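Local coordinates for protein PspGI restriction endonuclease (Pyrococcus sp. GI-H, PDB 3BM3) that binds its substrate DNA and probably cleaves it as a type II site-specific restriction endonuclease, at residues E133-A138 and V171-I176; R123-Y128 and N179-E184. The protein carries 2 engineered substitutions. All coordinates share one frame; numbering follows the deposited sequence. Where two conformers were deposited one is given.

From the N terminus, the chain first reaches 123-128, which holds the short, weakly bonded strand 125-126. A connection of four residues leads into 133-138 and the equally short strand 134-135, its antiparallel neighbour. The chain then runs through strand 139-141, helix 144-149 and strand 155-160 before it enters helix 167-181. Contact 1 closes this loop when 171-176, the middle of the helix, meets 133-138. The end of the same helix and the residues after it, 179-184, then return to 123-128 as contact 2. Contact 1 thus lies within the longer loop of contact 2. Together they fasten the small two-stranded sheet along helix 167-181. Both also touch the second subunit.

Contact 1: E133-A138 and V171-I176; sequences EGEKPA and VGEAQI. Engineered in segment 133-138: Ala138 (natural residue Asp). With nucleotides of chain A.
Glu135 and Glu173 run antiparallel alongside one another, with their carboxylate planes turned 67° apart. The tight part of the contact is here. Glu135 OE1 lies 3.2 Å from Glu173 CG, so it touches the aliphatic stem of the other acid. The two carboxylates stay apart, with Glu135 OE1 and Glu173 OE2 4.6 Å from each other. Glu135 is bent at chi2 (-57°) and crosses Ile176 at about a right angle. Its CG packs 3.7 Å from Ile176 CG2, while its OE2 lies 3.6 Å from Ile176 CD1. The polar end of Glu135 is buried but satisfied by the second subunit: Arg168 of that subunit makes a salt bridge to OE1, and Tyr199 OH of that subunit is hydrogen-bonded to OE2.

Glu173 is fully extended and brings OE2 over one face of the Pro137 ring, 3.1 Å from Pro137 N, which has no hydrogen to share. Its other oxygen, OE1, accepts a 2.6 Å bond from a water. The same water donates to Lys136 O at 3.0 Å. Thr158 OG1 also hydrogen-bonds OE1.

The looser side faces the DNA. Lys136 barely touches the helix. It is partly exposed, pairs with Asp122 and packs on a DNA sugar. Glu133 does not touch 171-176; its OE1 lies 3.3 Å from C5' of DA2 of chain A.

Pro137 and the engineered Ala138 (naturally Asp) lie just before strand 139-141. Helix 167-181 joins parallel strands 155-160 and 186-191 of the mixed sheet, consistent with the PD-(D/E)XK nuclease fold of this family's clan.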
loop_
_atom_site.group_PDB
_atom_site.type_symbol
_atom_site.label_atom_id
_atom_site.label_comp_id
_atom_site.label_asym_id
_atom_site.label_seq_id
_atom_site.Cartn_x
_atom_site.Cartn_y
_atom_site.Cartn_z
ATOM N N GLU C 133 -12.716 -13.166 7.941
ATOM C CA GLU C 133 -11.942 -12.325 7.036
ATOM C C GLU C 133 -11.040 -13.159 6.133
ATOM O O GLU C 133 -10.629 -14.259 6.496
ATOM C CB GLU C 133 -11.139 -11.277 7.806
ATOM C CG GLU C 133 -10.719 -10.110 6.944
ATOM C CD GLU C 133 -11.821 -9.648 5.983
ATOM O OE1 GLU C 133 -12.830 -9.030 6.434
ATOM O OE2 GLU C 133 -11.696 -9.931 4.770
ATOM N N GLY C 134 -10.741 -12.639 4.950
ATOM C CA GLY C 134 -9.999 -13.414 3.981
ATOM C C GLY C 134 -9.425 -12.538 2.907
ATOM O O GLY C 134 -9.263 -11.330 3.082
ATOM N N GLU C 135 -9.092 -13.164 1.795
ATOM C CA GLU C 135 -8.533 -12.455 0.689
ATOM C C GLU C 135 -9.626 -11.988 -0.269
ATOM O O GLU C 135 -10.670 -12.649 -0.430
ATOM C CB GLU C 135 -7.473 -13.280 0.008
ATOM C CG GLU C 135 -6.318 -13.592 0.897
ATOM C CD GLU C 135 -5.677 -12.328 1.448
ATOM O OE1 GLU C 135 -5.148 -11.556 0.653
ATOM O OE2 GLU C 135 -5.776 -12.110 2.673
ATOM N N LYS C 136 -9.384 -10.845 -0.901
ATOM C CA LYS C 136 -10.420 -10.161 -1.653
ATOM C C LYS C 136 -9.880 -9.633 -2.986
ATOM O O LYS C 136 -9.640 -8.435 -3.165
ATOM C CB LYS C 136 -11.048 -9.061 -0.798
ATOM C CG LYS C 136 -12.311 -8.479 -1.392
ATOM C CD LYS C 136 -12.781 -7.259 -0.619
ATOM C CE LYS C 136 -13.368 -6.247 -1.562
ATOM N NZ LYS C 136 -14.211 -5.281 -0.843
ATOM N N PRO C 137 -9.703 -10.549 -3.945
ATOM C CA PRO C 137 -9.360 -10.099 -5.269
ATOM C C PRO C 137 -10.451 -9.129 -5.727
ATOM O O PRO C 137 -11.630 -9.286 -5.365
ATOM C CB PRO C 137 -9.385 -11.379 -6.115
ATOM C CG PRO C 137 -9.567 -12.495 -5.206
ATOM C CD PRO C 137 -9.855 -12.007 -3.842
ATOM N N ALA C 138 -10.074 -8.141 -6.524
ATOM C CA ALA C 138 -11.055 -7.234 -7.098
ATOM C C ALA C 138 -12.111 -7.999 -7.851
ATOM O O ALA C 138 -13.284 -7.712 -7.720
ATOM C CB ALA C 138 -10.433 -6.192 -8.039
ATOM N N VAL C 171 1.403 -9.667 -4.383
ATOM C CA VAL C 171 2.308 -10.786 -4.143
ATOM C C VAL C 171 1.891 -11.416 -2.817
ATOM O O VAL C 171 1.760 -12.607 -2.712
ATOM C CB VAL C 171 3.769 -10.374 -4.114
ATOM C CG1 VAL C 171 4.682 -11.567 -3.755
ATOM C CG2 VAL C 171 4.225 -9.741 -5.453
ATOM N N GLY C 172 1.580 -10.576 -1.840
ATOM C CA GLY C 172 1.126 -11.032 -0.524
ATOM C C GLY C 172 -0.160 -11.804 -0.625
ATOM O O GLY C 172 -0.291 -12.910 -0.092
ATOM N N GLU C 173 -1.140 -11.228 -1.317
ATOM C CA GLU C 173 -2.416 -11.870 -1.511
ATOM C C GLU C 173 -2.246 -13.240 -2.202
ATOM O O GLU C 173 -2.802 -14.264 -1.794
ATOM C CB GLU C 173 -3.342 -10.967 -2.317
ATOM C CG GLU C 173 -4.673 -11.572 -2.519
ATOM C CD GLU C 173 -5.620 -10.703 -3.289
ATOM O OE1 GLU C 173 -5.270 -9.549 -3.597
ATOM O OE2 GLU C 173 -6.699 -11.210 -3.626
ATOM N N ALA C 174 -1.449 -13.232 -3.249
ATOM C CA ALA C 174 -1.185 -14.442 -4.035
ATOM C C ALA C 174 -0.571 -15.508 -3.137
ATOM O O ALA C 174 -0.926 -16.689 -3.229
ATOM C CB ALA C 174 -0.269 -14.114 -5.230
ATOM N N GLN C 175 0.341 -15.107 -2.266
ATOM C CA GLN C 175 1.012 -16.074 -1.399
ATOM C C GLN C 175 -0.003 -16.688 -0.445
ATOM O O GLN C 175 -0.050 -17.898 -0.259
ATOM C CB GLN C 175 2.137 -15.382 -0.627
ATOM C CG GLN C 175 2.577 -16.086 0.656
ATOM C CD GLN C 175 3.042 -17.510 0.429
ATOM O OE1 GLN C 175 3.505 -17.855 -0.684
ATOM N NE2 GLN C 175 2.918 -18.368 1.489
ATOM N N ILE C 176 -0.829 -15.844 0.155
ATOM C CA ILE C 176 -1.842 -16.330 1.078
ATOM C C ILE C 176 -2.768 -17.336 0.386
ATOM O O ILE C 176 -3.044 -18.404 0.913
ATOM C CB ILE C 176 -2.637 -15.183 1.670
ATOM C CG1 ILE C 176 -1.683 -14.329 2.535
ATOM C CG2 ILE C 176 -3.795 -15.683 2.541
ATOM C CD1 ILE C 176 -2.287 -12.929 2.828
ATOM P P DA A 2 -11.318 -4.908 9.579
ATOM O OP1 DA A 2 -10.995 -6.202 10.233
ATOM O OP2 DA A 2 -10.656 -3.658 10.045
ATOM O "O5'" DA A 2 -11.029 -5.064 8.020
ATOM C "C5'" DA A 2 -11.631 -6.119 7.277
ATOM C "C4'" DA A 2 -11.416 -5.920 5.794
ATOM O "O4'" DA A 2 -12.039 -4.681 5.376
ATOM C "C3'" DA A 2 -9.968 -5.801 5.330
ATOM O "O3'" DA A 2 -9.911 -6.183 3.957
ATOM C "C2'" DA A 2 -9.709 -4.314 5.475
ATOM C "C1'" DA A 2 -11.041 -3.719 5.039
ATOM N N9 DA A 2 -11.384 -2.475 5.722
ATOM C C8 DA A 2 -11.265 -2.195 7.059
ATOM N N7 DA A 2 -11.693 -1.001 7.390
ATOM C C5 DA A 2 -12.115 -0.455 6.188
ATOM C C6 DA A 2 -12.676 0.786 5.864
ATOM N N6 DA A 2 -12.927 1.740 6.764
ATOM N N1 DA A 2 -12.979 1.019 4.567
ATOM C C2 DA A 2 -12.729 0.061 3.668
ATOM N N3 DA A 2 -12.205 -1.150 3.853
ATOM C C4 DA A 2 -11.918 -1.347 5.150
HETATM O O HOH W 1 -7.032 -7.810 -4.482
#

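Contact 2: R123-Y128 and N179-E184; sequences RVIKIY and NKFGDE
Lys180 leaves the helix with CG opposite its own backbone N (chi1 174°), runs straight along its chain and bends at the last torsion, chi4 66°. That bend turns NZ to Ile127 O, where it makes a hydrogen bond of 3.1 Å. The nitrogen sits above the carbonyl plane, 42° out of it. The stem of Lys180 also packs. It lies beside the Ile127 side chain, which points the other way, with Lys180 CD 3.8 Å from Ile127 CD1. Lys180 CE also comes 3.4 Å from Lys126 O.

The first torsion of Phe181 sets CG beside its backbone N, which turns the ring toward Ile125. The ring lies beside the lysine stem. Ile125 CG2 meets Phe181 CE2 at 3.4 Å, from an oblique direction. Ile127 CD1 is more distant from the same ring atom, at 4.3 Å. Lys180 CG covers one face of the ring, 3.6 Å above its plane and near the ring's margin. The lysine stem therefore packs on both Ile127 and the Phe181 ring.

Ile125 and Ile127 are buried, whereas Lys180 is exposed. The contact thus has an apolar inner part and a polar outer margin. Beyond Phe181 the helix ends, and Gly182 leaves it with positive phi.

Helix 144-149 completes the inner side: Phe147 meets Phe181 edge-to-face, Leu148 packs on the same ring, and Val144 packs on Ile125. Ile125 also touches Ile140 of strand 139-141 and Leu177 of helix 167-181. Ile127 touches Ile176 of the same helix and, across the dimer, Tyr199 of the second subunit.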
loop_
_atom_site.group_PDB
_atom_site.type_symbol
_atom_site.label_atom_id
_atom_site.label_comp_id
_atom_site.label_asym_id
_atom_site.label_seq_id
_atom_site.Cartn_x
_atom_site.Cartn_y
_atom_site.Cartn_z
ATOM N N ARG C 123 -16.085 -10.297 -3.233
ATOM C CA ARG C 123 -16.180 -11.595 -2.595
ATOM C C ARG C 123 -14.914 -11.845 -1.792
ATOM O O ARG C 123 -13.825 -11.546 -2.241
ATOM C CB ARG C 123 -16.452 -12.686 -3.633
ATOM C CG ARG C 123 -17.750 -12.448 -4.393
ATOM C CD ARG C 123 -18.935 -12.142 -3.467
ATOM N NE ARG C 123 -20.205 -12.396 -4.161
ATOM C CZ ARG C 123 -20.807 -11.568 -5.012
ATOM N NH1 ARG C 123 -20.299 -10.385 -5.292
ATOM N NH2 ARG C 123 -21.944 -11.934 -5.588
ATOM N N VAL C 124 -15.096 -12.339 -0.579
ATOM C CA VAL C 124 -14.014 -12.691 0.292
ATOM C C VAL C 124 -13.773 -14.182 0.180
ATOM O O VAL C 124 -14.708 -15.011 0.315
ATOM C CB VAL C 124 -14.342 -12.288 1.721
ATOM C CG1 VAL C 124 -13.182 -12.623 2.658
ATOM C CG2 VAL C 124 -14.672 -10.794 1.743
ATOM N N ILE C 125 -12.516 -14.531 -0.104
ATOM C CA ILE C 125 -12.098 -15.909 -0.155
ATOM C C ILE C 125 -11.598 -16.235 1.244
ATOM O O ILE C 125 -10.555 -15.771 1.666
ATOM C CB ILE C 125 -10.995 -16.140 -1.193
ATOM C CG1 ILE C 125 -11.497 -15.736 -2.572
ATOM C CG2 ILE C 125 -10.544 -17.610 -1.140
ATOM C CD1 ILE C 125 -10.426 -15.851 -3.646
ATOM N N LYS C 126 -12.378 -17.012 1.978
ATOM C CA LYS C 126 -12.041 -17.294 3.369
ATOM C C LYS C 126 -10.817 -18.178 3.411
ATOM O O LYS C 126 -10.669 -19.103 2.613
ATOM C CB LYS C 126 -13.213 -17.914 4.122
ATOM C CG LYS C 126 -14.251 -16.892 4.560
ATOM C CD LYS C 126 -15.337 -16.743 3.501
ATOM C CE LYS C 126 -16.027 -15.396 3.523
ATOM N NZ LYS C 126 -16.656 -15.152 2.219
ATOM N N ILE C 127 -9.913 -17.848 4.323
ATOM C CA ILE C 127 -8.662 -18.550 4.451
ATOM C C ILE C 127 -8.664 -19.496 5.614
ATOM O O ILE C 127 -8.055 -20.569 5.530
ATOM C CB ILE C 127 -7.488 -17.547 4.617
ATOM C CG1 ILE C 127 -7.388 -16.633 3.381
ATOM C CG2 ILE C 127 -6.195 -18.265 4.818
ATOM C CD1 ILE C 127 -7.323 -17.392 2.076
ATOM N N TYR C 128 -9.306 -19.070 6.693
ATOM C CA TYR C 128 -9.411 -19.837 7.928
ATOM C C TYR C 128 -10.851 -20.134 8.252
ATOM O O TYR C 128 -11.706 -19.275 8.090
ATOM C CB TYR C 128 -8.818 -19.005 9.058
ATOM C CG TYR C 128 -7.385 -18.587 8.788
ATOM C CD1 TYR C 128 -6.362 -19.509 8.826
ATOM C CD2 TYR C 128 -7.054 -17.273 8.488
ATOM C CE1 TYR C 128 -5.040 -19.154 8.583
ATOM C CE2 TYR C 128 -5.744 -16.913 8.223
ATOM C CZ TYR C 128 -4.728 -17.852 8.295
ATOM O OH TYR C 128 -3.411 -17.506 8.060
ATOM N N ASN C 179 -0.848 -20.545 -0.646
ATOM C CA ASN C 179 -0.644 -21.345 0.535
ATOM C C ASN C 179 -1.878 -22.177 0.799
ATOM O O ASN C 179 -1.774 -23.388 1.056
ATOM C CB ASN C 179 -0.325 -20.434 1.712
ATOM C CG ASN C 179 0.119 -21.181 2.930
ATOM O OD1 ASN C 179 0.431 -22.365 2.855
ATOM N ND2 ASN C 179 0.182 -20.490 4.071
ATOM N N LYS C 180 -3.054 -21.568 0.686
ATOM C CA LYS C 180 -4.288 -22.246 1.021
ATOM C C LYS C 180 -4.764 -23.191 -0.085
ATOM O O LYS C 180 -5.202 -24.323 0.194
ATOM C CB LYS C 180 -5.384 -21.246 1.366
ATOM C CG LYS C 180 -6.707 -21.969 1.582
ATOM C CD LYS C 180 -7.724 -21.171 2.282
ATOM C CE LYS C 180 -8.903 -22.052 2.675
ATOM N NZ LYS C 180 -8.483 -23.062 3.678
ATOM N N PHE C 181 -4.670 -22.727 -1.325
ATOM C CA PHE C 181 -5.311 -23.401 -2.462
ATOM C C PHE C 181 -4.363 -24.093 -3.416
ATOM O O PHE C 181 -4.822 -24.796 -4.328
ATOM C CB PHE C 181 -6.203 -22.424 -3.234
ATOM C CG PHE C 181 -7.341 -21.898 -2.425
ATOM C CD1 PHE C 181 -8.474 -22.672 -2.206
ATOM C CD2 PHE C 181 -7.275 -20.641 -1.835
ATOM C CE1 PHE C 181 -9.525 -22.182 -1.463
ATOM C CE2 PHE C 181 -8.320 -20.171 -1.066
ATOM C CZ PHE C 181 -9.441 -20.957 -0.867
ATOM N N GLY C 182 -3.072 -23.901 -3.224
ATOM C CA GLY C 182 -2.057 -24.477 -4.092
ATOM C C GLY C 182 -1.689 -23.609 -5.252
ATOM O O GLY C 182 -2.262 -22.547 -5.502
ATOM N N ASP C 183 -0.703 -24.083 -5.986
ATOM C CA ASP C 183 -0.098 -23.287 -7.020
ATOM C C ASP C 183 -0.851 -23.300 -8.324
ATOM O O ASP C 183 -0.395 -22.682 -9.257
ATOM C CB ASP C 183 1.346 -23.745 -7.252
ATOM C CG ASP C 183 2.297 -23.259 -6.191
ATOM O OD1 ASP C 183 1.995 -22.288 -5.449
ATOM O OD2 ASP C 183 3.383 -23.858 -6.109
ATOM N N GLU C 184 -1.998 -23.974 -8.385
ATOM C CA GLU C 184 -2.800 -24.047 -9.606
ATOM C C GLU C 184 -3.822 -22.904 -9.731
ATOM O O GLU C 184 -4.586 -22.831 -10.707
ATOM C CB GLU C 184 -3.492 -25.423 -9.702
ATOM C CG GLU C 184 -4.915 -25.522 -9.119
ATOM C CD GLU C 184 -5.014 -25.583 -7.597
ATOM O OE1 GLU C 184 -4.001 -25.403 -6.874
ATOM O OE2 GLU C 184 -6.156 -25.842 -7.132
#